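Local coordinates for lipoprotein (Colwellia psychrerythraea, PDB 3O0Y) that is of unknown function but belongs to the DUF885 family of the Peptidase_MA clan, is probably a membrane-anchored lipoprotein, and may bind lipid, at residues Phe220-Val223 against Phe224-Lys227; Ile305-Ile308 against Gly309-Val313; Phe70-Pro73 against Glu74-Lys77. All blocks are in the same frame, centred on the assembly; numbering follows the deposited sequence.

All three contacts are local, each joining side chains a few residues apart along the chain, and together they sample different edges of a largely helical fold. Contact 3 starts helix 73-92, contact 1 lies within the short helix 219-228, and contact 2 is an internal part of the long helix 302-326. Contacts 1 and 2 sit on opposite sides of the chain's centre, their own centres 47 Å apart. Contacts 1 and 3 are the nearest pair, with about 13 Å between nearest atoms; contacts 2 and 3 are about 25 Å apart by the same measure. No contact touches another, and none contains a ligand or metal.

Contact 1 of 3, residues Phe220-Val223 against Phe224-Lys227; sequences FVNV and FREK
One face of the Arg225 guanidinium rests on the CG1 methyl of Val221, which lies toward the rim of the group, while the side-chain amide of Asn222 stands at its edge, close to its plane. The amide and guanidinium planes are turned 37° apart, so the two groups are not coplanar. These are i to i+3 and i to i+4 contacts on an alpha helix, here helix 219-228. Val221 CG1 lies 3.4 Å from Arg225 CZ; its 3.1 Å to Arg225 NH1 is short and doubtful.

The route of the arginine explains this placement. With its CG beside its own backbone N (chi1 -71°), the chain leaves alongside the preceding turn, where Arg225 CG passes 3.3 Å from Val221 O; from CG to NE it then stays extended and runs alongside the valine, pointing the same way. NH1 is hydrogen-bonded to Glu216 O, which ties the guanidinium to the backbone just before the helix.

The backbone bonds confirm the helical spacing. Arg225 N meets Val221 O at 2.8 Å, whereas the bond from Phe224 N to Phe220 O, at 3.4 Å, is weak. On the buried side the ring of Phe224 leads away from the preceding turn and meets the ring of Tyr167, and Phe220 packs on Pro149 and Met152 of helix 144-154.

On another flank Lys227 lies beside Val223, both side chains pointing the same way. The lysine runs extended beyond CG, and its NZ is bonded to Gln153 O. Its backbone N donates to Val223 O over 3.1 Å with a nearly straight N-H...O angle of 167°, and farther along the chain Lys227 CE passes 3.9 Å from Val223 CG1.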
ATOM      1  N   PHE A 220       8.110   5.597 -20.761  1.00 11.13           N
ATOM      2  CA  PHE A 220       9.135   6.544 -20.280  1.00 11.19           C
ATOM      3  C   PHE A 220       9.258   7.740 -21.242  1.00 11.89           C
ATOM      4  O   PHE A 220       9.469   8.872 -20.815  1.00 10.79           O
ATOM      5  CB  PHE A 220      10.495   5.862 -20.161  1.00 11.45           C
ATOM      6  CG  PHE A 220      10.800   5.222 -18.795  1.00  9.52           C
ATOM      7  CD1 PHE A 220      10.592   5.864 -17.609  1.00 13.53           C
ATOM      8  CD2 PHE A 220      11.414   3.954 -18.768  1.00 13.79           C
ATOM      9  CE1 PHE A 220      10.965   5.261 -16.390  1.00 12.09           C
ATOM     10  CE2 PHE A 220      11.771   3.365 -17.577  1.00 11.99           C
ATOM     11  CZ  PHE A 220      11.546   4.023 -16.392  1.00 13.25           C
ATOM     12  N   VAL A 221       9.279   7.450 -22.553  1.00 11.74           N
ATOM     13  CA  VAL A 221       9.294   8.507 -23.613  1.00 10.36           C
ATOM     14  C   VAL A 221       7.980   9.286 -23.703  1.00 10.30           C
ATOM     15  O   VAL A 221       7.975  10.517 -23.733  1.00 11.57           O
ATOM     16  CB  VAL A 221       9.563   7.916 -24.973  1.00 11.00           C
ATOM     17  CG1 VAL A 221       9.644   9.074 -26.017  1.00 13.29           C
ATOM     18  CG2 VAL A 221      10.835   7.064 -24.920  1.00 10.64           C
ATOM     19  N   ASN A 222       6.854   8.590 -23.789  1.00 10.37           N
ATOM     20  CA  ASN A 222       5.575   9.271 -23.953  1.00 12.43           C
ATOM     21  C   ASN A 222       5.185  10.190 -22.777  1.00 12.04           C
ATOM     22  O   ASN A 222       4.645  11.289 -22.972  1.00 11.96           O
ATOM     23  CB  ASN A 222       4.483   8.234 -24.284  1.00 14.33           C
ATOM     24  CG  ASN A 222       4.623   7.617 -25.699  1.00 20.51           C
ATOM     25  OD1 ASN A 222       4.166   6.490 -25.944  1.00 30.53           O
ATOM     26  ND2 ASN A 222       5.185   8.351 -26.605  1.00 21.38           N
ATOM     27  N   VAL A 223       5.457   9.745 -21.542  1.00 11.24           N
ATOM     28  CA  VAL A 223       5.280  10.601 -20.400  1.00 12.80           C
ATOM     29  C   VAL A 223       6.179  11.803 -20.487  1.00 10.61           C
ATOM     30  O   VAL A 223       5.774  12.917 -20.227  1.00 12.85           O
ATOM     31  CB  VAL A 223       5.589   9.809 -19.087  1.00 12.74           C
ATOM     32  CG1 VAL A 223       5.659  10.816 -17.916  1.00 16.93           C
ATOM     33  CG2 VAL A 223       4.488   8.676 -18.936  1.00 14.11           C
ATOM     34  N   PHE A 224       7.437  11.585 -20.806  1.00 10.87           N
ATOM     35  CA  PHE A 224       8.334  12.687 -20.931  1.00 10.38           C
ATOM     36  C   PHE A 224       7.838  13.674 -22.019  1.00 12.38           C
ATOM     37  O   PHE A 224       7.842  14.907 -21.806  1.00 11.75           O
ATOM     38  CB  PHE A 224       9.725  12.205 -21.267  1.00 11.45           C
ATOM     39  CG  PHE A 224      10.730  13.297 -21.258  1.00 11.06           C
ATOM     40  CD1 PHE A 224      11.360  13.667 -20.113  1.00 13.05           C
ATOM     41  CD2 PHE A 224      11.031  13.979 -22.427  1.00 11.35           C
ATOM     42  CE1 PHE A 224      12.331  14.695 -20.125  1.00 13.57           C
ATOM     43  CE2 PHE A 224      11.967  15.007 -22.459  1.00 12.42           C
ATOM     44  CZ  PHE A 224      12.607  15.377 -21.322  1.00 12.79           C
ATOM     45  N   ARG A 225       7.339  13.150 -23.145  1.00 12.24           N
ATOM     46  CA  ARG A 225       6.862  14.061 -24.193  1.00 11.69           C
ATOM     47  C   ARG A 225       5.705  14.916 -23.686  1.00 12.72           C
ATOM     48  O   ARG A 225       5.611  16.080 -24.014  1.00 12.68           O
ATOM     49  CB  ARG A 225       6.383  13.298 -25.430  1.00 12.07           C
ATOM     50  CG  ARG A 225       7.400  12.636 -26.261  1.00 15.39           C
ATOM     51  CD  ARG A 225       6.731  11.825 -27.454  1.00 17.84           C
ATOM     52  NE  ARG A 225       7.710  11.505 -28.473  1.00 18.08           N
ATOM     53  CZ  ARG A 225       8.085  10.276 -28.812  1.00 26.37           C
ATOM     54  NH1 ARG A 225       7.490   9.179 -28.275  1.00 30.58           N
ATOM     55  NH2 ARG A 225       9.007  10.139 -29.754  1.00 32.08           N
ATOM     56  N   GLU A 226       4.774  14.317 -22.958  1.00 13.14           N
ATOM     57  CA  GLU A 226       3.611  15.043 -22.500  1.00 14.71           C
ATOM     58  C   GLU A 226       3.955  16.120 -21.479  1.00 14.42           C
ATOM     59  O   GLU A 226       3.467  17.253 -21.564  1.00 14.42           O
ATOM     60  CB  GLU A 226       2.541  14.115 -21.919  1.00 15.72           C
ATOM     61  CG  GLU A 226       1.428  14.968 -21.209  1.00 25.67           C
ATOM     62  CD  GLU A 226       0.064  14.280 -20.986  1.00 40.17           C
ATOM     63  OE1 GLU A 226      -0.114  13.086 -21.378  1.00 47.28           O
ATOM     64  OE2 GLU A 226      -0.834  14.962 -20.406  1.00 45.45           O
ATOM     65  N   LYS A 227       4.868  15.811 -20.570  1.00 11.78           N
ATOM     66  CA  LYS A 227       5.301  16.785 -19.565  1.00 12.11           C
ATOM     67  C   LYS A 227       6.219  17.870 -20.123  1.00 12.07           C
ATOM     68  O   LYS A 227       5.992  19.056 -19.865  1.00 12.15           O
ATOM     69  CB  LYS A 227       5.940  16.035 -18.395  1.00 11.01           C
ATOM     70  CG  LYS A 227       4.890  15.193 -17.686  1.00 13.08           C
ATOM     71  CD  LYS A 227       5.341  14.636 -16.323  1.00 12.81           C
ATOM     72  CE  LYS A 227       4.273  13.707 -15.682  1.00 15.49           C
ATOM     73  NZ  LYS A 227       4.629  13.223 -14.290  1.00 12.95           N
TER

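Contact 2 of 3, residues Ile305-Ile308 against Gly309-Val313; sequences IHQI and GLDEV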
ATOM      1  N   ILE A 305      -5.613 -16.617  13.914  1.00  8.00           N
ATOM      2  CA  ILE A 305      -5.982 -15.616  12.912  1.00  7.82           C
ATOM      3  C   ILE A 305      -6.929 -16.250  11.879  1.00  7.30           C
ATOM      4  O   ILE A 305      -7.929 -15.671  11.503  1.00  7.43           O
ATOM      5  CB  ILE A 305      -4.735 -14.981  12.253  1.00  7.83           C
ATOM      6  CG1 ILE A 305      -3.939 -14.222  13.328  1.00 11.60           C
ATOM      7  CG2 ILE A 305      -5.173 -14.011  11.081  1.00  7.53           C
ATOM      8  CD1 ILE A 305      -2.533 -13.812  12.907  1.00  9.29           C
ATOM      9  N   HIS A 306      -6.588 -17.459  11.434  1.00  7.47           N
ATOM     10  CA  HIS A 306      -7.463 -18.226  10.509  1.00  6.33           C
ATOM     11  C   HIS A 306      -8.839 -18.379  11.045  1.00  7.32           C
ATOM     12  O   HIS A 306      -9.809 -18.142  10.358  1.00  7.67           O
ATOM     13  CB  HIS A 306      -6.788 -19.602  10.236  1.00  5.93           C
ATOM     14  CG  HIS A 306      -7.279 -20.310   9.006  1.00  8.06           C
ATOM     15  ND1 HIS A 306      -8.189 -21.351   9.052  1.00 21.24           N
ATOM     16  CD2 HIS A 306      -6.964 -20.148   7.703  1.00  3.92           C
ATOM     17  CE1 HIS A 306      -8.414 -21.791   7.814  1.00 12.12           C
ATOM     18  NE2 HIS A 306      -7.653 -21.100   6.984  1.00 13.82           N
ATOM     19  N   GLN A 307      -8.945 -18.715  12.342  1.00  6.66           N
ATOM     20  CA  GLN A 307     -10.249 -18.886  12.976  1.00  8.53           C
ATOM     21  C   GLN A 307     -11.003 -17.597  13.125  1.00  8.59           C
ATOM     22  O   GLN A 307     -12.231 -17.593  12.947  1.00  8.22           O
ATOM     23  CB  GLN A 307     -10.111 -19.537  14.361  1.00  8.32           C
ATOM     24  CG  GLN A 307     -11.380 -19.966  14.996  1.00 10.75           C
ATOM     25  CD  GLN A 307     -12.081 -21.056  14.192  1.00 16.82           C
ATOM     26  OE1 GLN A 307     -11.457 -22.057  13.846  1.00 15.44           O
ATOM     27  NE2 GLN A 307     -13.302 -20.802  13.756  1.00 13.53           N
ATOM     28  N   ILE A 308     -10.306 -16.495  13.390  1.00  8.40           N
ATOM     29  CA  ILE A 308     -10.970 -15.216  13.440  1.00  8.21           C
ATOM     30  C   ILE A 308     -11.537 -14.917  12.042  1.00  6.45           C
ATOM     31  O   ILE A 308     -12.687 -14.452  11.908  1.00  9.36           O
ATOM     32  CB  ILE A 308     -10.018 -14.094  13.845  1.00 10.23           C
ATOM     33  CG1 ILE A 308      -9.602 -14.253  15.324  1.00 10.84           C
ATOM     34  CG2 ILE A 308     -10.665 -12.742  13.524  1.00 10.56           C
ATOM     35  CD1 ILE A 308      -8.385 -13.322  15.652  1.00 13.36           C
ATOM     36  N   GLY A 309     -10.765 -15.218  11.005  1.00  7.72           N
ATOM     37  CA  GLY A 309     -11.258 -15.115   9.642  1.00  8.23           C
ATOM     38  C   GLY A 309     -12.518 -15.934   9.375  1.00  7.99           C
ATOM     39  O   GLY A 309     -13.516 -15.431   8.841  1.00  7.11           O
ATOM     40  N   LEU A 310     -12.509 -17.181   9.725  1.00  7.60           N
ATOM     41  CA  LEU A 310     -13.668 -18.025   9.538  1.00  6.92           C
ATOM     42  C   LEU A 310     -14.873 -17.492  10.277  1.00  6.90           C
ATOM     43  O   LEU A 310     -15.991 -17.500   9.692  1.00  8.16           O
ATOM     44  CB  LEU A 310     -13.386 -19.466   9.989  1.00  6.78           C
ATOM     45  CG  LEU A 310     -12.355 -20.223   9.076  1.00 10.90           C
ATOM     46  CD1 LEU A 310     -11.956 -21.532   9.747  1.00 14.11           C
ATOM     47  CD2 LEU A 310     -12.899 -20.458   7.661  1.00 11.25           C
ATOM     48  N   ASP A 311     -14.717 -17.045  11.533  1.00  7.38           N
ATOM     49  CA  ASP A 311     -15.850 -16.512  12.264  1.00  6.92           C
ATOM     50  C   ASP A 311     -16.384 -15.243  11.675  1.00  7.58           C
ATOM     51  O   ASP A 311     -17.580 -15.036  11.675  1.00  6.92           O
ATOM     52  CB  ASP A 311     -15.535 -16.274  13.744  1.00  7.39           C
ATOM     53  CG  ASP A 311     -15.071 -17.601  14.462  1.00 14.95           C
ATOM     54  OD1 ASP A 311     -15.444 -18.705  13.997  1.00 21.81           O
ATOM     55  OD2 ASP A 311     -14.373 -17.499  15.515  1.00 17.59           O
ATOM     56  N   GLU A 312     -15.488 -14.391  11.205  1.00  7.17           N
ATOM     57  CA  GLU A 312     -15.947 -13.130  10.560  1.00  5.83           C
ATOM     58  C   GLU A 312     -16.688 -13.379   9.223  1.00  5.87           C
ATOM     59  O   GLU A 312     -17.667 -12.708   8.906  1.00  5.74           O
ATOM     60  CB  GLU A 312     -14.787 -12.169  10.345  1.00  7.13           C
ATOM     61  CG  GLU A 312     -14.346 -11.509  11.628  1.00  8.17           C
ATOM     62  CD  GLU A 312     -15.414 -10.477  12.119  1.00 14.25           C
ATOM     63  OE1 GLU A 312     -15.515  -9.426  11.458  1.00 13.82           O
ATOM     64  OE2 GLU A 312     -16.225 -10.804  13.032  1.00 13.14           O
ATOM     65  N   VAL A 313     -16.225 -14.348   8.452  1.00  5.98           N
ATOM     66  CA  VAL A 313     -16.881 -14.705   7.178  1.00  6.85           C
ATOM     67  C   VAL A 313     -18.273 -15.173   7.503  1.00  7.87           C
ATOM     68  O   VAL A 313     -19.221 -14.794   6.816  1.00  9.59           O
ATOM     69  CB  VAL A 313     -16.070 -15.815   6.413  1.00  5.89           C
ATOM     70  CG1 VAL A 313     -16.955 -16.521   5.393  1.00 10.62           C
ATOM     71  CG2 VAL A 313     -14.730 -15.218   5.734  1.00  6.66           C
TER
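Gln307 and Asp311 cross obliquely, their amide and carboxylate planes 43° apart, and one side-chain hydrogen bond links them: Gln307 NE2 donates to Asp311 OD1 over 3.0 Å. The acceptor lies in the plane of the glutamine amide, but the donor comes from above the carboxylate plane, 42° out of it. A bend at chi2 of Gln307 (63°) brings the amide round to the aspartate. The same glutamine lies at about a right angle to Leu310, with Gln307 NE2 4.0 Å from Leu310 CB.

The pair is an i to i+4 side-chain bond on helix 302-326, spanning the same two residues as the backbone bond from Asp311 N to Gln307 O, at 2.9 Å. On the neighbouring flank, Leu310 CD1 approaches the imidazole of His306 at an oblique angle. Leu310 also packs on Tyr527 of helix 521-532, while His306 touches Val509 and Thr512 of helix 491-515.

Gly309 contributes backbone alone, its N bonded to Ile305 O at 2.9 Å. On the next flank Glu312 CG lies 3.4 Å from Ile308 O and 4.3 Å from Ile308 CG2; the bent glutamate chain takes its carboxylate to salt bridges with Arg315 and Lys557, and Ile308 itself packs on Leu561 of helix 555-574.

Contact 3 of 3, residues Phe70-Pro73 against Glu74-Lys77; sequences FYSP and ENEK
Ser72 OG accepts the backbone N-H of Asn75 over 2.9 Å, at an N-H...O angle of 163°, and the side-chain amide of Asn75 is packed against the same hydroxyl. Ser72 is thereby the N-cap of helix 73-92, its hydroxyl standing in for the carbonyl that an earlier turn would have supplied. The serine torsion sets this up: OG lies between the backbone N and the carbonyl carbon (chi1 80°), which turns it onto the first turn.

The main chain of the cap is used as well. Ser72 O receives Glu76 N at 3.0 Å in a bond that is almost straight (168°), and Pro73 O receives Lys77 N at 2.9 Å. Pro73, as first residue of the helix, has no N-H to give, and none is needed by the i to i+4 pattern at this position. Its ring packs on Glu183 and Ala187 of helix 174-190.

The Asn75 amide folds back over the cap and lies against CB of Ser72 and CB of Phe70; the phenylalanine ring leads away from the turn and makes a cation-pi contact with Lys176. Glu76 reaches back past the cap as far as Tyr71, because its chain bends at chi2, and its carboxylate slants across the tyrosine ring, with Tyr71 CD1 3.7 Å from Glu76 OE2. The carboxylate is held beyond the turn by salt bridges to Arg46 and Arg80, which would be expected to favour its charged form.

A water joins the loop to the first turn of the helix through two bonds in which it is the donor: its oxygen is 2.7 Å from Phe70 O and 2.8 Å from Glu76 OE2.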
ATOM      1  N   PHE A  70      20.091   1.057  -5.419  1.00 11.45           N
ATOM      2  CA  PHE A  70      20.830  -0.148  -5.709  1.00 10.27           C
ATOM      3  C   PHE A  70      20.599  -1.180  -4.640  1.00 10.32           C
ATOM      4  O   PHE A  70      20.412  -0.881  -3.430  1.00 10.44           O
ATOM      5  CB  PHE A  70      22.318   0.156  -5.860  1.00 10.94           C
ATOM      6  CG  PHE A  70      22.598   1.249  -6.874  1.00 13.56           C
ATOM      7  CD1 PHE A  70      22.299   1.067  -8.209  1.00 16.41           C
ATOM      8  CD2 PHE A  70      23.078   2.471  -6.456  1.00 17.40           C
ATOM      9  CE1 PHE A  70      22.524   2.104  -9.142  1.00 16.27           C
ATOM     10  CE2 PHE A  70      23.310   3.487  -7.371  1.00 19.07           C
ATOM     11  CZ  PHE A  70      23.061   3.289  -8.697  1.00 16.25           C
ATOM     12  N   TYR A  71      20.658  -2.417  -5.066  1.00  9.55           N
ATOM     13  CA  TYR A  71      20.115  -3.530  -4.295  1.00 10.23           C
ATOM     14  C   TYR A  71      21.095  -4.681  -4.147  1.00  9.52           C
ATOM     15  O   TYR A  71      20.672  -5.796  -3.916  1.00 11.97           O
ATOM     16  CB  TYR A  71      18.809  -4.046  -4.952  1.00 10.47           C
ATOM     17  CG  TYR A  71      17.702  -3.058  -4.751  1.00  8.68           C
ATOM     18  CD1 TYR A  71      17.027  -3.026  -3.574  1.00 11.18           C
ATOM     19  CD2 TYR A  71      17.451  -2.066  -5.689  1.00  9.07           C
ATOM     20  CE1 TYR A  71      16.007  -2.081  -3.344  1.00 10.76           C
ATOM     21  CE2 TYR A  71      16.524  -1.120  -5.470  1.00  8.87           C
ATOM     22  CZ  TYR A  71      15.785  -1.122  -4.287  1.00 12.07           C
ATOM     23  OH  TYR A  71      14.843  -0.156  -4.068  1.00 12.49           O
ATOM     24  N   SER A  72      22.412  -4.434  -4.198  1.00 10.20           N
ATOM     25  CA  SER A  72      23.379  -5.552  -4.080  1.00 10.97           C
ATOM     26  C   SER A  72      23.278  -6.182  -2.673  1.00 10.66           C
ATOM     27  O   SER A  72      22.829  -5.539  -1.753  1.00 10.26           O
ATOM     28  CB  SER A  72      24.806  -5.045  -4.282  1.00 10.78           C
ATOM     29  OG  SER A  72      25.365  -4.433  -3.131  1.00 11.09           O
ATOM     30  N   PRO A  73      23.804  -7.399  -2.490  1.00 11.31           N
ATOM     31  CA  PRO A  73      23.925  -7.939  -1.121  1.00  9.22           C
ATOM     32  C   PRO A  73      24.584  -6.995  -0.124  1.00 10.45           C
ATOM     33  O   PRO A  73      24.097  -6.854   0.990  1.00 11.23           O
ATOM     34  CB  PRO A  73      24.788  -9.214  -1.339  1.00  8.84           C
ATOM     35  CG  PRO A  73      24.336  -9.661  -2.647  1.00 10.34           C
ATOM     36  CD  PRO A  73      24.210  -8.398  -3.482  1.00 12.31           C
ATOM     37  N   GLU A  74      25.633  -6.279  -0.518  1.00 10.95           N
ATOM     38  CA  GLU A  74      26.303  -5.416   0.399  1.00 12.58           C
ATOM     39  C   GLU A  74      25.461  -4.166   0.665  1.00 10.92           C
ATOM     40  O   GLU A  74      25.415  -3.730   1.800  1.00 11.03           O
ATOM     41  CB  GLU A  74      27.679  -5.024  -0.105  1.00 15.48           C
ATOM     42  CG  GLU A  74      28.497  -4.224   0.931  1.00 19.60           C
ATOM     43  CD  GLU A  74      28.911  -5.025   2.196  1.00 28.40           C
ATOM     44  OE1 GLU A  74      28.942  -6.297   2.211  1.00 31.41           O
ATOM     45  OE2 GLU A  74      29.247  -4.349   3.205  1.00 36.30           O
ATOM     46  N   ASN A  75      24.761  -3.657  -0.354  1.00 10.37           N
ATOM     47  CA  ASN A  75      23.880  -2.494  -0.154  1.00 10.31           C
ATOM     48  C   ASN A  75      22.812  -2.817   0.910  1.00 11.12           C
ATOM     49  O   ASN A  75      22.589  -2.052   1.843  1.00 10.82           O
ATOM     50  CB  ASN A  75      23.180  -2.117  -1.452  1.00  9.47           C
ATOM     51  CG  ASN A  75      24.132  -1.528  -2.515  1.00 13.42           C
ATOM     52  OD1 ASN A  75      25.146  -0.881  -2.185  1.00 24.13           O
ATOM     53  ND2 ASN A  75      23.862  -1.798  -3.752  1.00  8.82           N
ATOM     54  N   GLU A  76      22.179  -3.975   0.758  1.00 10.80           N
ATOM     55  CA  GLU A  76      21.098  -4.378   1.634  1.00 11.05           C
ATOM     56  C   GLU A  76      21.603  -4.669   3.030  1.00 10.49           C
ATOM     57  O   GLU A  76      20.981  -4.280   4.039  1.00  8.32           O
ATOM     58  CB  GLU A  76      20.358  -5.576   1.084  1.00 10.68           C
ATOM     59  CG  GLU A  76      19.406  -5.206  -0.050  1.00 10.99           C
ATOM     60  CD  GLU A  76      18.183  -4.386   0.470  1.00 10.74           C
ATOM     61  OE1 GLU A  76      17.416  -4.877   1.355  1.00 12.65           O
ATOM     62  OE2 GLU A  76      17.957  -3.297  -0.054  1.00 15.65           O
ATOM     63  N   LYS A  77      22.741  -5.366   3.112  1.00  9.19           N
ATOM     64  CA  LYS A  77      23.346  -5.624   4.423  1.00 11.41           C
ATOM     65  C   LYS A  77      23.641  -4.324   5.196  1.00 10.16           C
ATOM     66  O   LYS A  77      23.307  -4.200   6.371  1.00 11.58           O
ATOM     67  CB  LYS A  77      24.652  -6.416   4.241  1.00 11.53           C
ATOM     68  CG  LYS A  77      25.409  -6.664   5.588  1.00 12.33           C
ATOM     69  CD  LYS A  77      26.713  -7.513   5.345  1.00 17.56           C
ATOM     70  CE  LYS A  77      27.173  -8.123   6.726  1.00 20.43           C
ATOM     71  NZ  LYS A  77      28.599  -8.556   6.648  1.00 26.22           N
TER
HETATM   72  O   HOH W   1      19.587  -1.203  -0.932  1.00 14.39           O